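Local atomic coordinates of succinoglycan biosynthesis protein (Bacillus cereus ATCC 14579, PDB entry 3B55), a protein that binds calcium and probably acts as a hydrolase related to erythromycin esterases, with a substrate and cellular role, perhaps in succinoglycan biosynthesis, that are not established. Residues G86-F91 with K435-Q440; Y348-N352 with F405-E411. The protein carries 1 engineered substitution. All coordinates share one frame; numbering follows the deposited sequence.

Interaction 1 (G86-F91 with K435-Q440); sequences GAHEVF and KVSPSQ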
ATOM      1  N   GLY A  86      -4.556  11.369   4.718  1.00  7.54           N
ATOM      2  CA  GLY A  86      -4.353  12.796   4.902  1.00  8.99           C
ATOM      3  C   GLY A  86      -3.877  13.296   6.255  1.00  7.99           C
ATOM      4  O   GLY A  86      -4.216  14.411   6.642  1.00  5.93           O
ATOM      5  N   ALA A  87      -3.094  12.499   6.975  1.00  7.93           N
ATOM      6  CA  ALA A  87      -2.591  12.933   8.276  1.00 10.52           C
ATOM      7  C   ALA A  87      -1.063  12.928   8.321  1.00 12.52           C
ATOM      8  O   ALA A  87      -0.412  11.963   7.904  1.00 11.65           O
ATOM      9  CB  ALA A  87      -3.152  12.054   9.388  1.00 10.32           C
ATOM     10  N   HIS A  88      -0.508  14.019   8.842  1.00  9.60           N
ATOM     11  CA  HIS A  88       0.933  14.214   8.961  1.00  9.38           C
ATOM     12  C   HIS A  88       1.638  13.209   9.874  1.00  9.71           C
ATOM     13  O   HIS A  88       2.608  12.565   9.468  1.00 12.12           O
ATOM     14  CB  HIS A  88       1.197  15.647   9.456  1.00 10.05           C
ATOM     15  CG  HIS A  88       2.642  15.959   9.699  1.00  9.65           C
ATOM     16  ND1 HIS A  88       3.176  16.068  10.963  1.00 13.78           N
ATOM     17  CD2 HIS A  88       3.661  16.198   8.841  1.00 13.67           C
ATOM     18  CE1 HIS A  88       4.461  16.365  10.875  1.00 15.41           C
ATOM     19  NE2 HIS A  88       4.780  16.450   9.596  1.00 12.80           N
ATOM     20  N   GLU A  89       1.150  13.084  11.103  1.00  9.89           N
ATOM     21  CA  GLU A  89       1.739  12.184  12.094  1.00 11.30           C
ATOM     22  C   GLU A  89       1.663  10.731  11.669  1.00 11.51           C
ATOM     23  O   GLU A  89       2.541   9.934  12.007  1.00 11.74           O
ATOM     24  CB  GLU A  89       1.046  12.344  13.456  1.00 10.14           C
ATOM     25  CG  GLU A  89       1.163  13.727  14.090  1.00  9.42           C
ATOM     26  CD  GLU A  89       0.369  14.807  13.354  1.00 10.03           C
ATOM     27  OE1 GLU A  89      -0.510  14.476  12.519  1.00  8.68           O
ATOM     28  OE2 GLU A  89       0.603  15.999  13.639  1.00 11.74           O
ATOM     29  N   VAL A  90       0.613  10.377  10.937  1.00 10.69           N
ATOM     30  CA  VAL A  90       0.479   9.003  10.488  1.00 11.90           C
ATOM     31  C   VAL A  90       1.591   8.708   9.495  1.00 12.43           C
ATOM     32  O   VAL A  90       2.251   7.668   9.584  1.00 10.95           O
ATOM     33  CB  VAL A  90      -0.884   8.745   9.836  1.00 12.07           C
ATOM     34  CG1 VAL A  90      -0.933   7.331   9.306  1.00 11.05           C
ATOM     35  CG2 VAL A  90      -1.987   8.957  10.866  1.00 10.77           C
ATOM     36  N   PHE A  91       1.809   9.626   8.557  1.00 11.51           N
ATOM     37  CA  PHE A  91       2.873   9.444   7.576  1.00 11.74           C
ATOM     38  C   PHE A  91       4.245   9.373   8.245  1.00 10.90           C
ATOM     39  O   PHE A  91       5.005   8.442   8.001  1.00 12.43           O
ATOM     40  CB  PHE A  91       2.903  10.590   6.559  1.00 12.32           C
ATOM     41  CG  PHE A  91       1.817  10.523   5.510  1.00 17.47           C
ATOM     42  CD1 PHE A  91       1.390   9.296   5.002  1.00 20.77           C
ATOM     43  CD2 PHE A  91       1.257  11.691   4.999  1.00 16.61           C
ATOM     44  CE1 PHE A  91       0.418   9.232   4.004  1.00 20.39           C
ATOM     45  CE2 PHE A  91       0.286  11.642   4.000  1.00 21.30           C
ATOM     46  CZ  PHE A  91      -0.134  10.409   3.499  1.00 19.55           C
ATOM     47  N   LYS A 435      -3.308  12.319  18.580  1.00 12.18           N
ATOM     48  CA  LYS A 435      -3.658  13.569  17.909  1.00  8.68           C
ATOM     49  C   LYS A 435      -2.928  13.757  16.587  1.00 10.27           C
ATOM     50  O   LYS A 435      -1.701  13.749  16.524  1.00 12.46           O
ATOM     51  CB  LYS A 435      -3.410  14.797  18.796  1.00 11.33           C
ATOM     52  CG  LYS A 435      -4.009  16.061  18.164  1.00 15.59           C
ATOM     53  CD  LYS A 435      -3.632  17.367  18.849  1.00 39.27           C
ATOM     54  CE  LYS A 435      -4.603  17.733  19.961  1.00 45.78           C
ATOM     55  NZ  LYS A 435      -6.012  17.520  19.537  1.00 41.23           N
ATOM     56  N   VAL A 436      -3.696  13.923  15.520  1.00 11.10           N
ATOM     57  CA  VAL A 436      -3.111  14.126  14.207  1.00 10.74           C
ATOM     58  C   VAL A 436      -3.461  15.502  13.657  1.00 12.39           C
ATOM     59  O   VAL A 436      -4.391  16.157  14.135  1.00 10.91           O
ATOM     60  CB  VAL A 436      -3.599  13.066  13.196  1.00 10.93           C
ATOM     61  CG1 VAL A 436      -3.292  11.667  13.720  1.00  8.29           C
ATOM     62  CG2 VAL A 436      -5.097  13.242  12.936  1.00  9.85           C
ATOM     63  N   SER A 437      -2.696  15.923  12.656  1.00 11.08           N
ATOM     64  CA  SER A 437      -2.897  17.189  11.972  1.00 13.01           C
ATOM     65  C   SER A 437      -2.776  16.868  10.472  1.00 14.56           C
ATOM     66  O   SER A 437      -2.274  15.807  10.094  1.00 11.74           O
ATOM     67  CB  SER A 437      -1.841  18.206  12.403  1.00 15.09           C
ATOM     68  OG  SER A 437      -0.536  17.783  12.039  1.00 17.57           O
ATOM     69  N   PRO A 438      -3.227  17.780   9.597  1.00 14.69           N
ATOM     70  CA  PRO A 438      -3.177  17.590   8.143  1.00 11.68           C
ATOM     71  C   PRO A 438      -1.794  17.339   7.527  1.00 14.45           C
ATOM     72  O   PRO A 438      -0.798  17.950   7.921  1.00 13.92           O
ATOM     73  CB  PRO A 438      -3.809  18.878   7.604  1.00 13.62           C
ATOM     74  CG  PRO A 438      -4.716  19.329   8.729  1.00 11.54           C
ATOM     75  CD  PRO A 438      -3.830  19.085   9.928  1.00 13.08           C
ATOM     76  N   SER A 439      -1.743  16.431   6.556  1.00 13.23           N
ATOM     77  CA  SER A 439      -0.498  16.134   5.859  1.00 11.76           C
ATOM     78  C   SER A 439      -0.100  17.443   5.186  1.00 14.19           C
ATOM     79  O   SER A 439      -0.954  18.271   4.880  1.00  9.76           O
ATOM     80  CB  SER A 439      -0.726  15.061   4.800  1.00 12.25           C
ATOM     81  OG  SER A 439      -1.643  15.511   3.820  1.00  9.57           O
ATOM     82  N   GLN A 440       1.190  17.638   4.959  1.00 14.98           N
ATOM     83  CA  GLN A 440       1.656  18.876   4.351  1.00 18.84           C
ATOM     84  C   GLN A 440       1.668  18.779   2.829  1.00 18.18           C
ATOM     85  O   GLN A 440       2.713  18.605   2.209  1.00 17.60           O
ATOM     86  CB  GLN A 440       3.044  19.204   4.899  1.00 18.74           C
ATOM     87  CG  GLN A 440       3.085  19.078   6.414  1.00 23.33           C
ATOM     88  CD  GLN A 440       4.410  19.485   7.023  1.00 29.89           C
ATOM     89  OE1 GLN A 440       4.595  19.421   8.239  1.00 29.39           O
ATOM     90  NE2 GLN A 440       5.341  19.899   6.184  1.00 42.03           N
TER
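Glu-89, in the first turn of helix 88-104, reaches across to Ser-437 and grips it twice, at a helix N-terminus crossed by a single antiparallel bridge beside the mixed sheet of this erythromycin esterase-like fold. The bridge pairs Ala-87, the N-cap residue, with Pro-438 at a non-hydrogen-bonded position. Its flanking bonds run from His-88 N to Ser-437 O (2.8 Å, 167° at the hydrogen) and from Ser-439 N to Gly-86 O (3.2 Å). The first of them occupies an N-H at the start of the helix.

Glu-89 places CG beside its own backbone N and then bends at chi2 (69°), which turns the carboxylate back toward Ser-437. OE1 takes the backbone N of Ser-437 at 2.6 Å, approached from above the carboxylate plane. OE2 takes Ser-437 OG at 2.7 Å through its syn lone pair. Two donors from one residue thus fix the rotation of the carboxylate.

His-88 holds CG anti to its backbone N, which carries the ring toward Gln-440; the two side chains pass at an oblique angle, ring and amide planes 8° apart. On the buried flank, Ala-87 CB and Val-436 CB pack 4.0 Å apart. Ser-439 OG is held by Asn-349, while Ser-439 CB sits at the rim of the Phe-91 ring, 3.7 Å from CE2.

Interaction 2 (Y348-N352 with F405-E411); sequences YNVKN and FAGITTE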
ATOM      1  N   TYR A 348      -7.526  16.197   9.458  1.00 14.50           N
ATOM      2  CA  TYR A 348      -6.803  15.551   8.377  1.00 14.46           C
ATOM      3  C   TYR A 348      -7.298  16.043   7.030  1.00 14.46           C
ATOM      4  O   TYR A 348      -8.368  16.650   6.938  1.00 15.22           O
ATOM      5  CB  TYR A 348      -7.004  14.037   8.455  1.00 10.98           C
ATOM      6  CG  TYR A 348      -8.461  13.620   8.544  1.00 15.09           C
ATOM      7  CD1 TYR A 348      -9.139  13.632   9.766  1.00 16.20           C
ATOM      8  CD2 TYR A 348      -9.173  13.243   7.404  1.00 16.19           C
ATOM      9  CE1 TYR A 348     -10.487  13.279   9.852  1.00  9.44           C
ATOM     10  CE2 TYR A 348     -10.520  12.887   7.480  1.00 15.43           C
ATOM     11  CZ  TYR A 348     -11.167  12.912   8.703  1.00 11.87           C
ATOM     12  OH  TYR A 348     -12.496  12.596   8.781  1.00 13.56           O
ATOM     13  N   ASN A 349      -6.510  15.788   5.987  1.00 11.72           N
ATOM     14  CA  ASN A 349      -6.891  16.182   4.641  1.00 12.15           C
ATOM     15  C   ASN A 349      -7.853  15.144   4.075  1.00 13.86           C
ATOM     16  O   ASN A 349      -7.685  13.933   4.279  1.00 11.03           O
ATOM     17  CB  ASN A 349      -5.676  16.270   3.713  1.00 12.18           C
ATOM     18  CG  ASN A 349      -4.832  17.502   3.966  1.00 12.08           C
ATOM     19  OD1 ASN A 349      -5.351  18.609   4.097  1.00  9.83           O
ATOM     20  ND2 ASN A 349      -3.520  17.316   4.025  1.00 11.38           N
ATOM     21  N   VAL A 350      -8.863  15.628   3.367  1.00 14.96           N
ATOM     22  CA  VAL A 350      -9.854  14.766   2.746  1.00 15.98           C
ATOM     23  C   VAL A 350     -10.530  15.595   1.663  1.00 16.11           C
ATOM     24  O   VAL A 350     -10.506  16.824   1.726  1.00 17.02           O
ATOM     25  CB  VAL A 350     -10.912  14.302   3.771  1.00 15.48           C
ATOM     26  CG1 VAL A 350     -11.722  15.502   4.283  1.00 11.38           C
ATOM     27  CG2 VAL A 350     -11.827  13.273   3.141  1.00 16.04           C
ATOM     28  N   LYS A 351     -11.102  14.937   0.660  1.00 16.44           N
ATOM     29  CA  LYS A 351     -11.799  15.657  -0.401  1.00 19.33           C
ATOM     30  C   LYS A 351     -13.164  16.100   0.129  1.00 20.42           C
ATOM     31  O   LYS A 351     -13.907  15.296   0.688  1.00 22.07           O
ATOM     32  CB  LYS A 351     -11.973  14.768  -1.632  1.00 18.33           C
ATOM     33  CG  LYS A 351     -10.678  14.549  -2.410  1.00 25.28           C
ATOM     34  CD  LYS A 351     -10.926  13.755  -3.682  1.00 29.06           C
ATOM     35  CE  LYS A 351      -9.657  13.620  -4.509  1.00 33.96           C
ATOM     36  NZ  LYS A 351      -9.806  12.621  -5.611  1.00 33.17           N
ATOM     37  N   ASN A 352     -13.490  17.380  -0.042  1.00 21.67           N
ATOM     38  CA  ASN A 352     -14.763  17.910   0.450  1.00 22.61           C
ATOM     39  C   ASN A 352     -15.970  17.619  -0.437  1.00 25.33           C
ATOM     40  O   ASN A 352     -15.900  16.815  -1.368  1.00 24.69           O
ATOM     41  CB  ASN A 352     -14.665  19.423   0.683  1.00 18.41           C
ATOM     42  CG  ASN A 352     -14.261  20.183  -0.557  1.00 21.46           C
ATOM     43  OD1 ASN A 352     -14.314  19.662  -1.674  1.00 16.63           O
ATOM     44  ND2 ASN A 352     -13.875  21.438  -0.372  1.00 21.33           N
ATOM     45  N   PHE A 405     -13.029   4.293  12.733  1.00 11.30           N
ATOM     46  CA  PHE A 405     -12.884   5.330  11.723  1.00 10.78           C
ATOM     47  C   PHE A 405     -12.484   4.655  10.396  1.00 12.97           C
ATOM     48  O   PHE A 405     -11.549   3.865  10.353  1.00 10.66           O
ATOM     49  CB  PHE A 405     -11.811   6.308  12.216  1.00 12.53           C
ATOM     50  CG  PHE A 405     -11.330   7.273  11.179  1.00 18.51           C
ATOM     51  CD1 PHE A 405     -12.165   8.274  10.690  1.00 16.67           C
ATOM     52  CD2 PHE A 405     -10.022   7.199  10.714  1.00 12.73           C
ATOM     53  CE1 PHE A 405     -11.697   9.190   9.755  1.00 17.04           C
ATOM     54  CE2 PHE A 405      -9.544   8.109   9.778  1.00 16.19           C
ATOM     55  CZ  PHE A 405     -10.383   9.106   9.300  1.00 15.89           C
ATOM     56  N   ALA A 406     -13.205   4.958   9.316  1.00 14.64           N
ATOM     57  CA  ALA A 406     -12.929   4.348   8.015  1.00 17.01           C
ATOM     58  C   ALA A 406     -11.775   4.988   7.251  1.00 15.41           C
ATOM     59  O   ALA A 406     -10.981   4.294   6.607  1.00 16.89           O
ATOM     60  CB  ALA A 406     -14.192   4.359   7.163  1.00 18.23           C
ATOM     61  N   GLY A 407     -11.700   6.311   7.302  1.00  9.59           N
ATOM     62  CA  GLY A 407     -10.615   7.005   6.637  1.00 10.43           C
ATOM     63  C   GLY A 407     -10.611   7.056   5.118  1.00 11.55           C
ATOM     64  O   GLY A 407      -9.536   7.108   4.507  1.00  9.04           O
ATOM     65  N   ILE A 408     -11.786   7.038   4.499  1.00 12.10           N
ATOM     66  CA  ILE A 408     -11.865   7.105   3.043  1.00 13.63           C
ATOM     67  C   ILE A 408     -11.427   8.504   2.584  1.00 12.90           C
ATOM     68  O   ILE A 408     -11.630   9.498   3.288  1.00 10.83           O
ATOM     69  CB  ILE A 408     -13.289   6.798   2.548  1.00 12.27           C
ATOM     70  CG1 ILE A 408     -13.710   5.415   3.045  1.00 15.31           C
ATOM     71  CG2 ILE A 408     -13.333   6.821   1.024  1.00 11.89           C
ATOM     72  CD1 ILE A 408     -12.697   4.322   2.703  1.00 15.97           C
ATOM     73  N   THR A 409     -10.812   8.583   1.412  1.00 15.20           N
ATOM     74  CA  THR A 409     -10.313   9.859   0.921  1.00 17.51           C
ATOM     75  C   THR A 409     -11.379  10.870   0.504  1.00 18.60           C
ATOM     76  O   THR A 409     -11.075  12.044   0.278  1.00 18.97           O
ATOM     77  CB  THR A 409      -9.331   9.627  -0.237  1.00 18.41           C
ATOM     78  OG1 THR A 409      -9.975   8.868  -1.272  1.00 28.10           O
ATOM     79  CG2 THR A 409      -8.118   8.857   0.255  1.00 17.26           C
ATOM     80  N   THR A 410     -12.627  10.424   0.407  1.00 20.49           N
ATOM     81  CA  THR A 410     -13.712  11.329   0.042  1.00 22.65           C
ATOM     82  C   THR A 410     -14.810  11.310   1.093  1.00 22.37           C
ATOM     83  O   THR A 410     -15.164  10.255   1.613  1.00 21.80           O
ATOM     84  CB  THR A 410     -14.348  10.962  -1.314  1.00 23.33           C
ATOM     85  OG1 THR A 410     -13.390  11.150  -2.364  1.00 29.29           O
ATOM     86  CG2 THR A 410     -15.571  11.846  -1.585  1.00 30.53           C
ATOM     87  N   GLU A 411     -15.326  12.493   1.406  1.00 26.24           N
ATOM     88  CA  GLU A 411     -16.407  12.657   2.375  1.00 29.61           C
ATOM     89  C   GLU A 411     -17.665  12.870   1.532  1.00 27.63           C
ATOM     90  O   GLU A 411     -17.702  13.769   0.687  1.00 27.63           O
ATOM     91  CB  GLU A 411     -16.155  13.890   3.256  1.00 31.77           C
ATOM     92  CG  GLU A 411     -14.830  13.852   4.012  1.00 44.13           C
ATOM     93  CD  GLU A 411     -14.989  13.557   5.500  1.00 51.58           C
ATOM     94  OE1 GLU A 411     -15.459  14.456   6.233  1.00 46.03           O
ATOM     95  OE2 GLU A 411     -14.636  12.438   5.937  1.00 45.00           O
TER
HETATM   96  O   HOH W   1     -10.227   9.498  -4.520  1.00 24.03           O
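Phe-405 and Tyr-348 form a T-shaped pair that starts a contact between strand 346-351, half of a two-stranded antiparallel hairpin sheet, and the loop leaving strand 402-405. The edge of Phe-405 points at the face of Tyr-348, with centroids 5.4 Å apart and planes at 67°. Phe-405 CZ stands over that face, displaced toward its rim. Tyr-348 places its ring between its own backbone N and carbonyl carbon (chi1 52°), the rotamer that carries the phenol out to the loop.

Farther along, the chain folds back over Phe-405: Gly-407 N lies 3.6 Å above the ring plane, over its centre, and Gly-407 takes a positive phi in this turn, a backbone shape that favours glycine. The Ile-408 carbonyl faces the Val-350 side chain.

At Thr-409 backbone pairing begins. Its O accepts Lys-351 N at 2.9 Å, with 170° at the hydrogen. Its side chain touches His-85, a calcium ligand, and a water links Thr-409 OG1 weakly to Lys-351 NZ. Thr-410 then pairs with Lys-351 in a single bridge; the order of the flanking bonds and the matched register make it parallel. Thr-410 OG1 meets the lysine's aliphatic part, 3.8 Å from CD.

Glu-411 N closes the bridge on Lys-351 O at 3.2 Å. From the same residue OE2 arrives at the edge of the Tyr-348 ring, 3.6 Å from OH. That carboxylate is salt-bridged to Lys-417, which probably favours its ionised form. Two backbone bonds and an aromatic pair therefore hold a loop running past the calcium site, with the charge of Glu-411 balanced from within the same loop.

Interaction 1 is the more buried, with six of 12 touching residues enclosed, and interaction 2 the more superficial, with two of nine. Strand 346-351 joins them: Asn-349 N probably bonds to Gly-86 O at 2.8 Å, and Asn-349 ND2 to Ser-439 OG at 2.6 Å. Thus one strand faces loop 405-411 with Tyr-348 and Val-350, and the C-terminal segment with Asn-349. Each contact contains a single beta bridge, antiparallel in interaction 1 and parallel in interaction 2. Interaction 1 adds a carboxylate gripping a serine at a helix start, whereas interaction 2 adds aromatic packing and a weak water link at its exposed lysine. Both lie near His-85.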